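Local coordinates for protein 4-aminobutyrate transaminase (Acinetobacter baumannii, PDB 6WOP) that probably catalyses the pyridoxal-phosphate-dependent transfer of the amino group of 4-aminobutyrate to 2-oxoglutarate, as a class-III aminotransferase, at residues A[170-175]-A[216-221]; A[345-350]-A[357-362]; A[353-358]-A[393-398]. One frame throughout, in Å; residues are numbered along the deposited sequence.

Contact 1 (A[170-175]-A[216-221]); sequences ARYPVP and NVVPAE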
loop_
_atom_site.group_PDB
_atom_site.type_symbol
_atom_site.label_atom_id
_atom_site.label_comp_id
_atom_site.label_asym_id
_atom_site.label_seq_id
_atom_site.Cartn_x
_atom_site.Cartn_y
_atom_site.Cartn_z
ATOM N N ALA A 170 -12.864 8.878 9.919
ATOM C CA ALA A 170 -14.271 9.191 10.195
ATOM C C ALA A 170 -14.413 10.629 10.722
ATOM O O ALA A 170 -13.406 11.318 10.958
ATOM C CB ALA A 170 -14.831 8.175 11.202
ATOM N N ARG A 171 -15.656 11.044 10.951
ATOM C CA ARG A 171 -15.927 12.344 11.507
ATOM C C ARG A 171 -15.957 12.298 13.022
ATOM O O ARG A 171 -16.706 11.559 13.584
ATOM C CB ARG A 171 -17.310 12.879 11.103
ATOM C CG ARG A 171 -17.742 12.618 9.704
ATOM C CD ARG A 171 -16.989 13.420 8.707
ATOM N NE ARG A 171 -15.574 13.122 8.511
ATOM C CZ ARG A 171 -15.060 12.135 7.790
ATOM N NH1 ARG A 171 -15.823 11.228 7.201
ATOM N NH2 ARG A 171 -13.775 12.028 7.716
ATOM N N TYR A 172 -15.132 13.101 13.651
ATOM C CA TYR A 172 -15.197 13.262 15.088
ATOM C C TYR A 172 -16.461 14.028 15.479
ATOM O O TYR A 172 -16.825 15.009 14.817
ATOM C CB TYR A 172 -13.958 14.032 15.542
ATOM C CG TYR A 172 -13.608 13.893 17.008
ATOM C CD1 TYR A 172 -12.792 12.883 17.435
ATOM C CD2 TYR A 172 -14.119 14.800 17.968
ATOM C CE1 TYR A 172 -12.421 12.783 18.733
ATOM C CE2 TYR A 172 -13.763 14.678 19.281
ATOM C CZ TYR A 172 -12.905 13.678 19.654
ATOM O OH TYR A 172 -12.506 13.589 20.986
ATOM N N PRO A 173 -17.115 13.650 16.587
ATOM C CA PRO A 173 -18.351 14.317 17.016
ATOM C C PRO A 173 -18.056 15.696 17.584
ATOM O O PRO A 173 -17.262 15.839 18.539
ATOM C CB PRO A 173 -18.902 13.366 18.095
ATOM C CG PRO A 173 -17.684 12.629 18.604
ATOM C CD PRO A 173 -16.840 12.434 17.381
ATOM N N VAL A 174 -18.673 16.706 16.985
ATOM C CA VAL A 174 -18.542 18.107 17.405
ATOM C C VAL A 174 -19.940 18.706 17.295
ATOM O O VAL A 174 -20.273 19.349 16.291
ATOM C CB VAL A 174 -17.491 18.883 16.585
ATOM C CG1 VAL A 174 -17.315 20.261 17.130
ATOM C CG2 VAL A 174 -16.113 18.184 16.643
ATOM N N PRO A 175 -20.812 18.486 18.282
ATOM C CA PRO A 175 -22.205 18.892 18.113
ATOM C C PRO A 175 -22.340 20.388 17.915
ATOM O O PRO A 175 -23.215 20.787 17.153
ATOM C CB PRO A 175 -22.874 18.423 19.422
ATOM C CG PRO A 175 -22.041 17.267 19.870
ATOM C CD PRO A 175 -20.616 17.652 19.481
ATOM N N ASN A 216 -11.374 19.479 21.079
ATOM C CA ASN A 216 -12.713 18.939 20.967
ATOM C C ASN A 216 -12.874 17.785 21.952
ATOM O O ASN A 216 -12.208 16.745 21.784
ATOM C CB ASN A 216 -12.890 18.430 19.524
ATOM C CG ASN A 216 -12.605 19.552 18.522
ATOM O OD1 ASN A 216 -13.079 20.674 18.722
ATOM N ND2 ASN A 216 -11.789 19.284 17.511
ATOM N N VAL A 217 -13.830 17.915 22.885
ATOM C CA VAL A 217 -14.013 16.925 23.956
ATOM C C VAL A 217 -15.016 15.883 23.473
ATOM O O VAL A 217 -16.100 16.241 23.020
ATOM C CB VAL A 217 -14.493 17.594 25.263
ATOM C CG1 VAL A 217 -14.794 16.550 26.282
ATOM C CG2 VAL A 217 -13.410 18.511 25.785
ATOM N N VAL A 218 -14.646 14.605 23.550
ATOM C CA VAL A 218 -15.522 13.545 22.994
ATOM C C VAL A 218 -16.762 13.414 23.866
ATOM O O VAL A 218 -16.646 13.386 25.096
ATOM C CB VAL A 218 -14.774 12.205 22.885
ATOM C CG1 VAL A 218 -14.479 11.541 24.239
ATOM C CG2 VAL A 218 -15.589 11.219 22.015
ATOM N N PRO A 219 -17.963 13.370 23.296
ATOM C CA PRO A 219 -19.134 13.097 24.131
ATOM C C PRO A 219 -19.100 11.673 24.672
ATOM O O PRO A 219 -18.697 10.744 23.966
ATOM C CB PRO A 219 -20.319 13.311 23.172
ATOM C CG PRO A 219 -19.799 14.230 22.103
ATOM C CD PRO A 219 -18.321 13.839 21.937
ATOM N N ALA A 220 -19.533 11.509 25.941
ATOM C CA ALA A 220 -19.623 10.166 26.531
ATOM C C ALA A 220 -20.438 9.210 25.647
ATOM O O ALA A 220 -20.091 8.032 25.508
ATOM C CB ALA A 220 -20.258 10.209 27.936
ATOM N N GLU A 221 -21.545 9.686 25.077
ATOM C CA GLU A 221 -22.384 8.802 24.265
ATOM C C GLU A 221 -21.608 8.278 23.062
ATOM O O GLU A 221 -21.807 7.132 22.613
ATOM C CB GLU A 221 -23.650 9.543 23.803
ATOM C CG GLU A 221 -24.566 8.719 22.871
ATOM C CD GLU A 221 -25.507 9.608 22.051
ATOM O OE1 GLU A 221 -25.556 10.846 22.282
ATOM O OE2 GLU A 221 -26.193 9.072 21.169
HETATM O O HOH W 1 -16.300 17.468 20.430
#
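Tyr172 and Pro173 meet Asn216, Val218 and Pro219 in a largely apolar contact between two loop regions of the large domain that carries the seven-stranded mixed sheet. Segment 170-175 leaves the outermost strand 167-170 on its way to helix 181-194, while segment 216-221 runs from the short strand 216-217 into helix 220-233, with Pro219 at the N-cap position. The two chains pass at 76°, and no direct hydrogen bond joins them.

Tyr172 reaches across with its phenol end. Its CG stands anti to the backbone N (chi1 -160°), which carries the ring up to the backbone of 216-218, approached obliquely. There the OH lies 3.3 Å from CB of Val218, and CE2 rests 3.9 Å from CB of Asn216, the ring and the Asn216 amide being inclined at 46° to each other. The tyrosine and valine side chains cross at about a right angle. The hydroxyl itself is bonded to the carbonyl of Glu207, and the Asn216 amide turns to Gln210, so the hydroxyl is held by the chain just before strand 209-210 and the amide by the strand paired with its own.

Two proline rings form the second patch. CG of Pro173 sits 3.6 Å from CD of Pro219, and Pro175 adds a looser touch, its CG 4.4 Å from CG of Pro219. Ala184 of helix 181-194 also packs on Pro173.

A single water bridges the backbones, donating one proton to O of Pro173 at 2.7 Å and the other to O of Val217 at 2.9 Å; it lies in the plane of the Tyr172 ring, at its edge. With both protons spent on carbonyls, this water lets two acceptors face each other across a contact whose direct touches are mostly between carbon atoms.

Contact 2 (A[345-350]-A[357-362]); sequences DVVTDI and VAVELE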
loop_
_atom_site.group_PDB
_atom_site.type_symbol
_atom_site.label_atom_id
_atom_site.label_comp_id
_atom_site.label_asym_id
_atom_site.label_seq_id
_atom_site.Cartn_x
_atom_site.Cartn_y
_atom_site.Cartn_z
ATOM N N ASP A 345 -18.169 40.473 17.445
ATOM C CA ASP A 345 -18.257 39.342 16.517
ATOM C C ASP A 345 -16.960 38.564 16.501
ATOM O O ASP A 345 -16.341 38.449 15.435
ATOM C CB ASP A 345 -18.549 39.802 15.083
ATOM C CG ASP A 345 -20.001 40.182 14.867
ATOM O OD1 ASP A 345 -20.902 39.372 15.199
ATOM O OD2 ASP A 345 -20.244 41.293 14.352
ATOM N N VAL A 346 -16.480 38.083 17.656
ATOM C CA VAL A 346 -15.137 37.539 17.777
ATOM C C VAL A 346 -15.144 36.087 18.258
ATOM O O VAL A 346 -14.524 35.232 17.645
ATOM C CB VAL A 346 -14.261 38.431 18.675
ATOM C CG1 VAL A 346 -14.159 39.795 18.055
ATOM C CG2 VAL A 346 -14.783 38.506 20.006
ATOM N N VAL A 347 -15.802 35.837 19.392
ATOM C CA VAL A 347 -15.750 34.510 20.002
ATOM C C VAL A 347 -16.892 33.655 19.468
ATOM O O VAL A 347 -18.048 34.081 19.505
ATOM C CB VAL A 347 -15.799 34.606 21.532
ATOM C CG1 VAL A 347 -15.952 33.222 22.133
ATOM C CG2 VAL A 347 -14.488 35.220 22.072
ATOM N N THR A 348 -16.578 32.446 18.961
ATOM C CA THR A 348 -17.615 31.539 18.462
ATOM C C THR A 348 -17.823 30.301 19.322
ATOM O O THR A 348 -18.895 29.686 19.233
ATOM C CB THR A 348 -17.319 31.037 17.042
ATOM O OG1 THR A 348 -16.070 30.319 17.030
ATOM C CG2 THR A 348 -17.298 32.140 16.026
ATOM N N ASP A 349 -16.838 29.912 20.129
ATOM C CA ASP A 349 -16.958 28.716 20.948
ATOM C C ASP A 349 -15.951 28.832 22.071
ATOM O O ASP A 349 -14.897 29.450 21.910
ATOM C CB ASP A 349 -16.672 27.418 20.169
ATOM C CG ASP A 349 -17.357 26.166 20.801
ATOM O OD1 ASP A 349 -18.060 26.351 21.845
ATOM O OD2 ASP A 349 -17.227 25.020 20.227
ATOM N N ILE A 350 -16.278 28.208 23.195
ATOM C CA ILE A 350 -15.358 27.983 24.304
ATOM C C ILE A 350 -15.438 26.498 24.624
ATOM O O ILE A 350 -16.536 25.974 24.808
ATOM C CB ILE A 350 -15.711 28.828 25.529
ATOM C CG1 ILE A 350 -15.579 30.343 25.193
ATOM C CG2 ILE A 350 -14.787 28.421 26.681
ATOM C CD1 ILE A 350 -16.184 31.361 26.200
ATOM N N VAL A 357 -8.309 23.739 27.755
ATOM C CA VAL A 357 -9.249 24.816 27.438
ATOM C C VAL A 357 -8.811 25.515 26.160
ATOM O O VAL A 357 -7.615 25.770 25.963
ATOM C CB VAL A 357 -9.345 25.874 28.575
ATOM C CG1 VAL A 357 -10.414 26.984 28.222
ATOM C CG2 VAL A 357 -9.659 25.228 29.885
ATOM N N ALA A 358 -9.792 25.895 25.335
ATOM C CA ALA A 358 -9.525 26.616 24.097
ATOM C C ALA A 358 -10.643 27.606 23.825
ATOM O O ALA A 358 -11.795 27.365 24.181
ATOM C CB ALA A 358 -9.416 25.664 22.906
ATOM N N VAL A 359 -10.313 28.680 23.101
ATOM C CA VAL A 359 -11.295 29.644 22.611
ATOM C C VAL A 359 -11.198 29.704 21.083
ATOM O O VAL A 359 -10.096 29.770 20.525
ATOM C CB VAL A 359 -11.115 31.030 23.236
ATOM C CG1 VAL A 359 -9.801 31.678 22.803
ATOM C CG2 VAL A 359 -12.332 31.911 22.901
ATOM N N GLU A 360 -12.331 29.595 20.404
ATOM C CA GLU A 360 -12.339 29.665 18.941
ATOM C C GLU A 360 -12.840 31.036 18.521
ATOM O O GLU A 360 -13.819 31.567 19.085
ATOM C CB GLU A 360 -13.217 28.593 18.286
ATOM C CG GLU A 360 -13.168 28.655 16.736
ATOM C CD GLU A 360 -13.622 27.358 16.116
ATOM O OE1 GLU A 360 -13.992 27.313 14.917
ATOM O OE2 GLU A 360 -13.653 26.385 16.874
ATOM N N LEU A 361 -12.168 31.617 17.544
ATOM C CA LEU A 361 -12.529 32.946 17.079
ATOM C C LEU A 361 -13.085 32.834 15.670
ATOM O O LEU A 361 -12.947 31.800 15.014
ATOM C CB LEU A 361 -11.318 33.896 17.143
ATOM C CG LEU A 361 -10.703 34.221 18.533
ATOM C CD1 LEU A 361 -9.786 33.174 19.040
ATOM C CD2 LEU A 361 -9.891 35.483 18.465
ATOM N N GLU A 362 -13.723 33.903 15.216
ATOM C CA GLU A 362 -14.300 33.844 13.874
ATOM C C GLU A 362 -13.240 33.574 12.816
ATOM O O GLU A 362 -13.454 32.783 11.893
ATOM C CB GLU A 362 -15.054 35.128 13.561
ATOM C CG GLU A 362 -16.507 34.853 13.554
ATOM C CD GLU A 362 -17.325 36.085 13.596
ATOM O OE1 GLU A 362 -16.829 37.121 13.073
ATOM O OE2 GLU A 362 -18.455 36.011 14.149
HETATM O O HOH W 2 -15.766 29.485 14.397
#
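Val347, Thr348 and Asp349 pair with Glu360 and Leu361 across a beta hairpin, strands 347-353 and 356-361, that forms one margin of the mixed sheet of the smaller domain. The strands are antiparallel, 155° between their directions, and a classic beta bulge interrupts the ladder where Thr348 and Asp349 both face Glu360.

Backbone bonds set this register. Both N and O of Glu360 are used: O accepts from N of Thr348 at 2.9 Å and N donates to O of Asp349 at 3.0 Å, each with an N-H...O angle of 173°. Beyond the bulge, N of Glu362 reaches O of Val346 along a more bent path, 137° at the hydrogen, and the same carbonyl receives a CA-H...O contact from Leu361.

Apolar contacts gather on the face that bears Val347, Ile350, Val359 and Leu361. CG2 of Val359, anti to its own N, projects between the two residues of the other strand, 3.9 Å from CG1 of Val347 and 4.3 Å from CG1 of Ile350. Phe415 of helix 401-416 packs over Val347, Val359 and Leu361.

Charged groups occupy the other face. Asp349 and Glu360 touch through their CB atoms, and their carboxylates share Arg351 as a salt-bridge partner; Lys177 adds a second positive charge to Glu360. This sharing probably offsets the repulsion between the two acids. At the exposed end the Glu362 carboxylate comes close to the main-chain O of Asp345, a doubtful contact of two acceptors that is not a hydrogen bond.

Thr348 lies across the Glu360 side chain, its OG1 3.4 Å from CG, and a water sits 2.8 Å from that OG1 while donating to OE1 of Glu360 at 2.9 Å.

Contact 3 (A[353-358]-A[393-398]); sequences LGSMVA and FLYPLT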
loop_
_atom_site.group_PDB
_atom_site.type_symbol
_atom_site.label_atom_id
_atom_site.label_comp_id
_atom_site.label_asym_id
_atom_site.label_seq_id
_atom_site.Cartn_x
_atom_site.Cartn_y
_atom_site.Cartn_z
ATOM N N LEU A 353 -12.111 20.879 29.050
ATOM C CA LEU A 353 -12.188 19.797 30.028
ATOM C C LEU A 353 -11.023 19.993 30.990
ATOM O O LEU A 353 -9.873 19.932 30.552
ATOM C CB LEU A 353 -12.129 18.430 29.352
ATOM C CG LEU A 353 -12.380 17.299 30.352
ATOM C CD1 LEU A 353 -13.773 17.368 30.893
ATOM C CD2 LEU A 353 -12.108 15.954 29.664
ATOM N N GLY A 354 -11.309 20.329 32.261
ATOM C CA GLY A 354 -10.196 20.571 33.177
ATOM C C GLY A 354 -9.443 21.810 32.724
ATOM O O GLY A 354 -10.026 22.883 32.518
ATOM N N SER A 355 -8.132 21.656 32.543
ATOM C CA SER A 355 -7.372 22.771 31.987
ATOM C C SER A 355 -6.866 22.443 30.597
ATOM O O SER A 355 -5.945 23.091 30.113
ATOM C CB SER A 355 -6.206 23.175 32.913
ATOM O OG SER A 355 -6.662 24.081 33.950
ATOM N N MET A 356 -7.622 21.595 29.885
ATOM C CA MET A 356 -7.547 21.523 28.433
ATOM C C MET A 356 -8.655 22.445 27.926
ATOM O O MET A 356 -9.804 22.016 27.744
ATOM C CB MET A 356 -7.706 20.089 27.937
ATOM C CG MET A 356 -6.689 19.734 26.921
ATOM S SD MET A 356 -6.679 18.019 26.537
ATOM C CE MET A 356 -5.876 18.151 24.965
ATOM N N VAL A 357 -8.309 23.739 27.755
ATOM C CA VAL A 357 -9.249 24.816 27.438
ATOM C C VAL A 357 -8.811 25.515 26.160
ATOM O O VAL A 357 -7.615 25.770 25.963
ATOM C CB VAL A 357 -9.345 25.874 28.575
ATOM C CG1 VAL A 357 -10.414 26.984 28.222
ATOM C CG2 VAL A 357 -9.659 25.228 29.885
ATOM N N ALA A 358 -9.792 25.895 25.335
ATOM C CA ALA A 358 -9.525 26.616 24.097
ATOM C C ALA A 358 -10.643 27.606 23.825
ATOM O O ALA A 358 -11.795 27.365 24.181
ATOM C CB ALA A 358 -9.416 25.664 22.906
ATOM N N PHE A 393 -4.985 26.614 25.475
ATOM C CA PHE A 393 -4.256 27.011 26.688
ATOM C C PHE A 393 -3.629 25.793 27.341
ATOM O O PHE A 393 -4.338 24.853 27.732
ATOM C CB PHE A 393 -5.206 27.733 27.649
ATOM C CG PHE A 393 -5.774 28.968 27.057
ATOM C CD1 PHE A 393 -5.064 30.165 27.146
ATOM C CD2 PHE A 393 -6.973 28.926 26.345
ATOM C CE1 PHE A 393 -5.538 31.334 26.543
ATOM C CE2 PHE A 393 -7.457 30.081 25.722
ATOM C CZ PHE A 393 -6.721 31.290 25.831
ATOM N N LEU A 394 -2.295 25.810 27.457
ATOM C CA LEU A 394 -1.496 24.701 27.971
ATOM C C LEU A 394 -0.492 25.141 29.028
ATOM O O LEU A 394 0.636 24.582 29.117
ATOM C CB LEU A 394 -0.763 24.037 26.812
ATOM C CG LEU A 394 -1.764 23.288 25.942
ATOM C CD1 LEU A 394 -1.071 22.891 24.557
ATOM C CD2 LEU A 394 -2.250 22.070 26.704
ATOM N N TYR A 395 -0.865 26.170 29.837
ATOM C CA TYR A 395 -0.019 26.656 30.923
ATOM C C TYR A 395 0.336 25.510 31.849
ATOM O O TYR A 395 -0.495 24.616 32.034
ATOM C CB TYR A 395 -0.791 27.701 31.710
ATOM C CG TYR A 395 -2.251 27.262 31.982
ATOM C CD1 TYR A 395 -2.586 26.490 33.091
ATOM C CD2 TYR A 395 -3.278 27.650 31.131
ATOM C CE1 TYR A 395 -3.955 26.098 33.325
ATOM C CE2 TYR A 395 -4.589 27.283 31.333
ATOM C CZ TYR A 395 -4.928 26.532 32.433
ATOM O OH TYR A 395 -6.237 26.204 32.588
ATOM N N PRO A 396 1.514 25.521 32.493
ATOM C CA PRO A 396 1.790 24.533 33.541
ATOM C C PRO A 396 0.718 24.552 34.601
ATOM O O PRO A 396 0.230 25.627 34.963
ATOM C CB PRO A 396 3.155 25.015 34.121
ATOM C CG PRO A 396 3.873 25.552 32.866
ATOM C CD PRO A 396 2.715 26.289 32.116
ATOM N N LEU A 397 0.341 23.350 35.108
ATOM C CA LEU A 397 -0.661 23.262 36.178
ATOM C C LEU A 397 -0.113 23.788 37.507
ATOM O O LEU A 397 -0.899 24.039 38.457
ATOM C CB LEU A 397 -1.075 21.817 36.376
ATOM C CG LEU A 397 -1.668 21.139 35.127
ATOM C CD1 LEU A 397 -2.147 19.692 35.446
ATOM C CD2 LEU A 397 -2.847 21.994 34.612
ATOM N N THR A 398 1.184 23.985 37.550
ATOM C CA THR A 398 1.899 24.551 38.700
ATOM C C THR A 398 2.015 26.088 38.631
ATOM O O THR A 398 2.684 26.688 39.492
ATOM C CB THR A 398 3.302 23.934 38.741
ATOM O OG1 THR A 398 3.939 24.124 37.462
ATOM C CG2 THR A 398 3.262 22.414 39.019
#
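Tyr395 points its phenol at Ser355, and Phe393 lays a ring edge against the backbone of Val357 and Ala358; these two aromatic side chains, two residues apart, carry the buried contact. Chain directions are nearly opposed, 173° apart.

The tyrosine hydroxyl donates to OG of Ser355 over 2.6 Å, and OG lies at the ring edge, near the ring plane. This reach depends on chi1 of 44°, which sets CG between the backbone N and the carbonyl carbon and swings the ring back over the start of its own segment to the serine. CB of Ser355 is close as well, 3.6 Å from CZ of Tyr395, and CD2 of Leu397 approaches the same CB at 3.9 Å. Since Ser355 OG also bonds to the carbonyl of Ala325, it links the tyrosine to the helix 321-342. Arg248 makes a cation-pi contact with the Tyr395 ring and bonds to the carbonyls of Ser355 and Tyr395, while Phe404 meets that ring edge-to-face.

Phe393 is turned differently. Its ring meets the carbonyl of Val357 edge-on, with CD2 3.2 Å from O of Val357 and the carbonyl carbon in the ring plane, and CD2 is 4.1 Å from CA of Ala358. That oxygen is also the acceptor for N of Phe393 at 2.8 Å, the donor lying almost in line with C=O. CG1 of Val357 adds a loose apolar touch to CD2, and Leu332 of helix 321-342 packs on both residues.

Leu353 to Met356 form a type II' beta turn, with Gly354 at positive phi (66°) and Ser355 beside it. The contact lies at the end of an antiparallel neighbour pairing in the mixed sheet, where strand 356-361, fresh from this hairpin turn, meets the end of strand 390-393 and the loop that leads to helix 401-416.

In the fold
Following the chain from the N terminus, contact 1 comes first: it brings the loop after strand 167-170 back against the approach to helix 220-233, closing a loop of 40 residues in the large domain before the other two contacts open. Contact 2 closes the short hairpin of strands 347-353 and 356-361. Contact 3 begins within that hairpin, at its turn, shares Val357 and Ala358 with contact 2, and closes a longer loop to the segment after strand 390-393, so strand 356-361 is bordered on both sides. Phe393 packs on Val359 between contacts 2 and 3, while Val217 touches Leu353, joining contact 1 to contact 3 and the large domain to the hairpin.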